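Local coordinates for protein thermostable carboxypeptidase 1 (Pyrococcus furiosus, PDB 1KA2) that removes amino acids one by one from peptide C-termini with broad specificity, as a metallocarboxypeptidase using cobalt, at residues L275-F284 with K457-G468. Sequence-based numbering, arbitrary orientation.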
loop_
_atom_site.group_PDB
_atom_site.type_symbol
_atom_site.label_atom_id
_atom_site.label_comp_id
_atom_site.label_asym_id
_atom_site.label_seq_id
_atom_site.Cartn_x
_atom_site.Cartn_y
_atom_site.Cartn_z
ATOM N N LEU A 275 0.454 -13.088 -15.255
ATOM C CA LEU A 275 1.255 -13.126 -16.485
ATOM C C LEU A 275 0.585 -12.240 -17.516
ATOM O O LEU A 275 1.234 -11.463 -18.221
ATOM C CB LEU A 275 1.360 -14.560 -17.025
ATOM C CG LEU A 275 2.153 -14.721 -18.335
ATOM C CD1 LEU A 275 3.627 -14.456 -18.067
ATOM C CD2 LEU A 275 1.979 -16.117 -18.892
ATOM N N TYR A 276 -0.732 -12.358 -17.580
ATOM C CA TYR A 276 -1.550 -11.577 -18.493
ATOM C C TYR A 276 -1.290 -10.072 -18.323
ATOM O O TYR A 276 -1.010 -9.349 -19.285
ATOM C CB TYR A 276 -3.015 -11.907 -18.214
ATOM C CG TYR A 276 -4.034 -11.313 -19.154
ATOM C CD1 TYR A 276 -3.674 -10.426 -20.174
ATOM C CD2 TYR A 276 -5.372 -11.673 -19.039
ATOM C CE1 TYR A 276 -4.641 -9.921 -21.062
ATOM C CE2 TYR A 276 -6.333 -11.184 -19.904
ATOM C CZ TYR A 276 -5.977 -10.313 -20.912
ATOM O OH TYR A 276 -6.980 -9.844 -21.747
ATOM N N GLU A 277 -1.385 -9.596 -17.092
ATOM C CA GLU A 277 -1.164 -8.182 -16.828
ATOM C C GLU A 277 0.313 -7.837 -16.990
ATOM O O GLU A 277 0.675 -6.740 -17.413
ATOM C CB GLU A 277 -1.642 -7.847 -15.420
ATOM C CG GLU A 277 -3.143 -7.930 -15.257
ATOM C CD GLU A 277 -3.880 -6.905 -16.108
ATOM O OE1 GLU A 277 -3.308 -5.816 -16.359
ATOM O OE2 GLU A 277 -5.032 -7.178 -16.513
ATOM N N LEU A 278 1.154 -8.802 -16.653
ATOM C CA LEU A 278 2.596 -8.665 -16.745
ATOM C C LEU A 278 3.034 -8.551 -18.204
ATOM O O LEU A 278 3.930 -7.777 -18.529
ATOM C CB LEU A 278 3.250 -9.889 -16.099
ATOM C CG LEU A 278 4.297 -9.681 -15.001
ATOM C CD1 LEU A 278 3.924 -8.518 -14.139
ATOM C CD2 LEU A 278 4.420 -10.954 -14.159
ATOM N N GLN A 279 2.392 -9.317 -19.084
ATOM C CA GLN A 279 2.760 -9.300 -20.495
ATOM C C GLN A 279 1.956 -8.306 -21.314
ATOM O O GLN A 279 1.566 -8.580 -22.443
ATOM C CB GLN A 279 2.642 -10.709 -21.081
ATOM C CG GLN A 279 3.527 -11.706 -20.336
ATOM C CD GLN A 279 3.832 -12.963 -21.128
ATOM O OE1 GLN A 279 4.991 -13.353 -21.252
ATOM N NE2 GLN A 279 2.799 -13.606 -21.653
ATOM N N GLN A 280 1.731 -7.137 -20.727
ATOM C CA GLN A 280 0.990 -6.080 -21.380
ATOM C C GLN A 280 1.990 -5.269 -22.204
ATOM O O GLN A 280 3.193 -5.367 -21.991
ATOM C CB GLN A 280 0.319 -5.213 -20.318
ATOM C CG GLN A 280 -0.972 -4.591 -20.764
ATOM C CD GLN A 280 -2.040 -5.611 -21.119
ATOM O OE1 GLN A 280 -3.008 -5.279 -21.780
ATOM N NE2 GLN A 280 -1.875 -6.850 -20.670
ATOM N N ASP A 281 1.498 -4.483 -23.151
ATOM C CA ASP A 281 2.363 -3.677 -24.010
ATOM C C ASP A 281 2.692 -2.353 -23.321
ATOM O O ASP A 281 1.806 -1.523 -23.126
ATOM C CB ASP A 281 1.646 -3.414 -25.335
ATOM C CG ASP A 281 2.571 -2.895 -26.414
ATOM O OD1 ASP A 281 3.377 -1.992 -26.120
ATOM O OD2 ASP A 281 2.476 -3.382 -27.565
ATOM N N GLU A 282 3.961 -2.140 -22.973
ATOM C CA GLU A 282 4.355 -0.909 -22.281
ATOM C C GLU A 282 4.138 0.402 -23.039
ATOM O O GLU A 282 4.246 1.479 -22.457
ATOM C CB GLU A 282 5.813 -0.991 -21.823
ATOM C CG GLU A 282 6.094 -2.148 -20.873
ATOM C CD GLU A 282 7.434 -2.012 -20.176
ATOM O OE1 GLU A 282 8.354 -1.395 -20.751
ATOM O OE2 GLU A 282 7.570 -2.525 -19.051
ATOM N N ARG A 283 3.840 0.334 -24.329
ATOM C CA ARG A 283 3.585 1.567 -25.055
ATOM C C ARG A 283 2.198 2.087 -24.658
ATOM O O ARG A 283 1.840 3.212 -24.989
ATOM C CB ARG A 283 3.638 1.324 -26.563
ATOM C CG ARG A 283 4.987 0.829 -27.053
ATOM C CD ARG A 283 4.924 0.423 -28.514
ATOM N NE ARG A 283 4.017 -0.697 -28.713
ATOM C CZ ARG A 283 3.594 -1.111 -29.900
ATOM N NH1 ARG A 283 4.002 -0.495 -30.999
ATOM N NH2 ARG A 283 2.756 -2.130 -29.987
ATOM N N PHE A 284 1.429 1.256 -23.946
ATOM C CA PHE A 284 0.073 1.602 -23.493
ATOM C C PHE A 284 0.034 2.016 -22.008
ATOM O O PHE A 284 -1.041 2.280 -21.447
ATOM C CB PHE A 284 -0.885 0.409 -23.695
ATOM C CG PHE A 284 -0.903 -0.151 -25.106
ATOM C CD1 PHE A 284 -0.394 0.580 -26.181
ATOM C CD2 PHE A 284 -1.446 -1.413 -25.356
ATOM C CE1 PHE A 284 -0.425 0.063 -27.476
ATOM C CE2 PHE A 284 -1.483 -1.940 -26.656
ATOM C CZ PHE A 284 -0.973 -1.204 -27.714
ATOM N N LYS A 457 4.508 -18.931 -22.823
ATOM C CA LYS A 457 4.229 -17.605 -22.298
ATOM C C LYS A 457 4.190 -16.619 -23.461
ATOM O O LYS A 457 3.343 -15.727 -23.506
ATOM C CB LYS A 457 5.309 -17.191 -21.283
ATOM C CG LYS A 457 5.250 -17.966 -19.966
ATOM C CD LYS A 457 6.578 -17.936 -19.224
ATOM C CE LYS A 457 6.967 -16.534 -18.797
ATOM N NZ LYS A 457 8.285 -16.512 -18.096
ATOM N N ALA A 458 5.101 -16.792 -24.409
ATOM C CA ALA A 458 5.176 -15.909 -25.571
ATOM C C ALA A 458 3.981 -16.105 -26.517
ATOM O O ALA A 458 3.505 -15.153 -27.139
ATOM C CB ALA A 458 6.493 -16.153 -26.319
ATOM N N TRP A 459 3.500 -17.341 -26.623
ATOM C CA TRP A 459 2.357 -17.628 -27.494
ATOM C C TRP A 459 1.149 -16.885 -26.939
ATOM O O TRP A 459 0.399 -16.264 -27.686
ATOM C CB TRP A 459 2.068 -19.134 -27.527
ATOM C CG TRP A 459 1.035 -19.534 -28.533
ATOM C CD1 TRP A 459 1.259 -19.987 -29.805
ATOM C CD2 TRP A 459 -0.386 -19.547 -28.347
ATOM N NE1 TRP A 459 0.066 -20.288 -30.418
ATOM C CE2 TRP A 459 -0.960 -20.026 -29.547
ATOM C CE3 TRP A 459 -1.230 -19.202 -27.285
ATOM C CZ2 TRP A 459 -2.339 -20.172 -29.712
ATOM C CZ3 TRP A 459 -2.608 -19.348 -27.449
ATOM C CH2 TRP A 459 -3.144 -19.829 -28.655
ATOM N N LEU A 460 0.974 -16.954 -25.619
ATOM C CA LEU A 460 -0.131 -16.269 -24.959
ATOM C C LEU A 460 -0.017 -14.755 -25.153
ATOM O O LEU A 460 -1.014 -14.077 -25.375
ATOM C CB LEU A 460 -0.159 -16.601 -23.459
ATOM C CG LEU A 460 -1.058 -17.719 -22.884
ATOM C CD1 LEU A 460 -2.092 -18.190 -23.897
ATOM C CD2 LEU A 460 -0.218 -18.860 -22.434
ATOM N N ARG A 461 1.202 -14.228 -25.087
ATOM C CA ARG A 461 1.414 -12.791 -25.255
ATOM C C ARG A 461 0.932 -12.295 -26.611
ATOM O O ARG A 461 0.105 -11.388 -26.696
ATOM C CB ARG A 461 2.899 -12.450 -25.086
ATOM C CG ARG A 461 3.225 -10.974 -25.231
ATOM C CD ARG A 461 4.553 -10.666 -24.568
ATOM N NE ARG A 461 4.581 -9.310 -24.025
ATOM C CZ ARG A 461 5.413 -8.899 -23.067
ATOM N NH1 ARG A 461 6.298 -9.740 -22.538
ATOM N NH2 ARG A 461 5.349 -7.647 -22.619
ATOM N N GLU A 462 1.458 -12.899 -27.671
ATOM C CA GLU A 462 1.103 -12.521 -29.033
ATOM C C GLU A 462 -0.369 -12.703 -29.350
ATOM O O GLU A 462 -0.970 -11.861 -30.022
ATOM C CB GLU A 462 1.916 -13.337 -30.040
ATOM C CG GLU A 462 3.138 -12.625 -30.576
ATOM C CD GLU A 462 2.789 -11.332 -31.285
ATOM O OE1 GLU A 462 1.959 -11.365 -32.227
ATOM O OE2 GLU A 462 3.349 -10.283 -30.899
ATOM N N LYS A 463 -0.950 -13.800 -28.878
ATOM C CA LYS A 463 -2.354 -14.062 -29.168
ATOM C C LYS A 463 -3.345 -13.274 -28.313
ATOM O O LYS A 463 -4.312 -12.721 -28.835
ATOM C CB LYS A 463 -2.648 -15.564 -29.043
ATOM C CG LYS A 463 -1.934 -16.446 -30.060
ATOM C CD LYS A 463 -2.299 -16.049 -31.481
ATOM C CE LYS A 463 -1.906 -17.115 -32.504
ATOM N NZ LYS A 463 -0.433 -17.277 -32.650
ATOM N N ILE A 464 -3.093 -13.196 -27.008
ATOM C CA ILE A 464 -4.015 -12.510 -26.098
ATOM C C ILE A 464 -3.523 -11.251 -25.370
ATOM O O ILE A 464 -4.088 -10.168 -25.527
ATOM C CB ILE A 464 -4.504 -13.476 -24.995
ATOM C CG1 ILE A 464 -5.028 -14.781 -25.606
ATOM C CG2 ILE A 464 -5.572 -12.797 -24.163
ATOM C CD1 ILE A 464 -6.191 -14.608 -26.557
ATOM N N HIS A 465 -2.479 -11.417 -24.564
ATOM C CA HIS A 465 -1.921 -10.355 -23.722
ATOM C C HIS A 465 -1.578 -8.967 -24.283
ATOM O O HIS A 465 -2.145 -7.964 -23.845
ATOM C CB HIS A 465 -0.697 -10.912 -22.986
ATOM C CG HIS A 465 -0.971 -12.190 -22.244
ATOM N ND1 HIS A 465 0.019 -12.914 -21.614
ATOM C CD2 HIS A 465 -2.126 -12.864 -22.025
ATOM C CE1 HIS A 465 -0.515 -13.978 -21.038
ATOM N NE2 HIS A 465 -1.814 -13.971 -21.274
ATOM N N ARG A 466 -0.649 -8.899 -25.231
ATOM C CA ARG A 466 -0.224 -7.612 -25.775
ATOM C C ARG A 466 -1.356 -6.733 -26.273
ATOM O O ARG A 466 -1.201 -5.518 -26.368
ATOM C CB ARG A 466 0.781 -7.810 -26.910
ATOM C CG ARG A 466 0.216 -8.543 -28.123
ATOM C CD ARG A 466 1.192 -8.490 -29.302
ATOM N NE ARG A 466 1.386 -7.114 -29.750
ATOM C CZ ARG A 466 2.212 -6.742 -30.725
ATOM N NH1 ARG A 466 2.941 -7.643 -31.376
ATOM N NH2 ARG A 466 2.307 -5.458 -31.046
ATOM N N TRP A 467 -2.494 -7.343 -26.589
ATOM C CA TRP A 467 -3.625 -6.588 -27.103
ATOM C C TRP A 467 -4.378 -5.779 -26.051
ATOM O O TRP A 467 -5.156 -4.886 -26.395
ATOM C CB TRP A 467 -4.584 -7.529 -27.845
ATOM C CG TRP A 467 -3.890 -8.267 -28.953
ATOM C CD1 TRP A 467 -3.774 -9.621 -29.095
ATOM C CD2 TRP A 467 -3.127 -7.686 -30.021
ATOM N NE1 TRP A 467 -2.979 -9.916 -30.175
ATOM C CE2 TRP A 467 -2.570 -8.746 -30.761
ATOM C CE3 TRP A 467 -2.859 -6.371 -30.418
ATOM C CZ2 TRP A 467 -1.757 -8.535 -31.882
ATOM C CZ3 TRP A 467 -2.048 -6.159 -31.537
ATOM C CH2 TRP A 467 -1.508 -7.239 -32.252
ATOM N N GLY A 468 -4.137 -6.068 -24.775
ATOM C CA GLY A 468 -4.830 -5.332 -23.729
ATOM C C GLY A 468 -6.319 -5.192 -24.011
ATOM O O GLY A 468 -6.991 -6.183 -24.313
HETATM O O HOH W 1 -6.162 -8.734 -24.073
HETATM O O HOH W 2 -1.610 -4.402 -23.864
HETATM O O HOH W 3 0.377 -4.818 -28.822
#
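Tyr276 and His465 bring the backbones together where helix 261-278 runs out against helix 454-465, and the chains come closer still at Gln280 and Arg466, whose CA atoms are 4.8 Å apart. Gln279 is the first residue to leave helical geometry on one side; on the other, a pi-type turn at 461-465 leads into a type I beta turn ending at Gly468.

Gln279 makes the main polar link: CG beside its backbone N (chi1 -58°) and an extended chain bring the amide to the edge of the His465 ring. Both NE2 hydrogens make nearly straight bonds in the amide plane, to Lys457 O and to His465 ND1, each 2.9 Å long. Lys457 O takes its helical bond from Arg461 N on the opposite face. Because ND1 accepts, His465 can donate through NE2, to Gln301 OE1 of helix 295-309; the two bonds fix the ring's rotation.

Tyr276 CA sits over one face of that ring, 3.6 Å from its centroid, a CH-pi contact, while the Tyr276 ring is nearly parallel but slid aside. The Arg461 guanidinium lies flat over Gln279 CA and gives Gln280 O a weak bond from NH2 (3.2 Å).

Three waters bridge the segments. One links Tyr276 OH, also bonded to Val293 N, to Ile464 O and Gly468 O; another joins Gln280 OE1 to Arg466 O; a third joins Asp281 OD2 to Arg466 NE. Asp281 OD1 accepts from Arg283 N, an Asx turn, while Arg283 NE and NH2 grip the carboxylate side-on.

Helix 261-278 bears the HEXXH motif of this M32 metallopeptidase, so the contact packs the C-terminal end of that helix against helix 454-465, with the Tyr276 side chain about 10 Å from the magnesium ion bound by His269, His273 and Glu299.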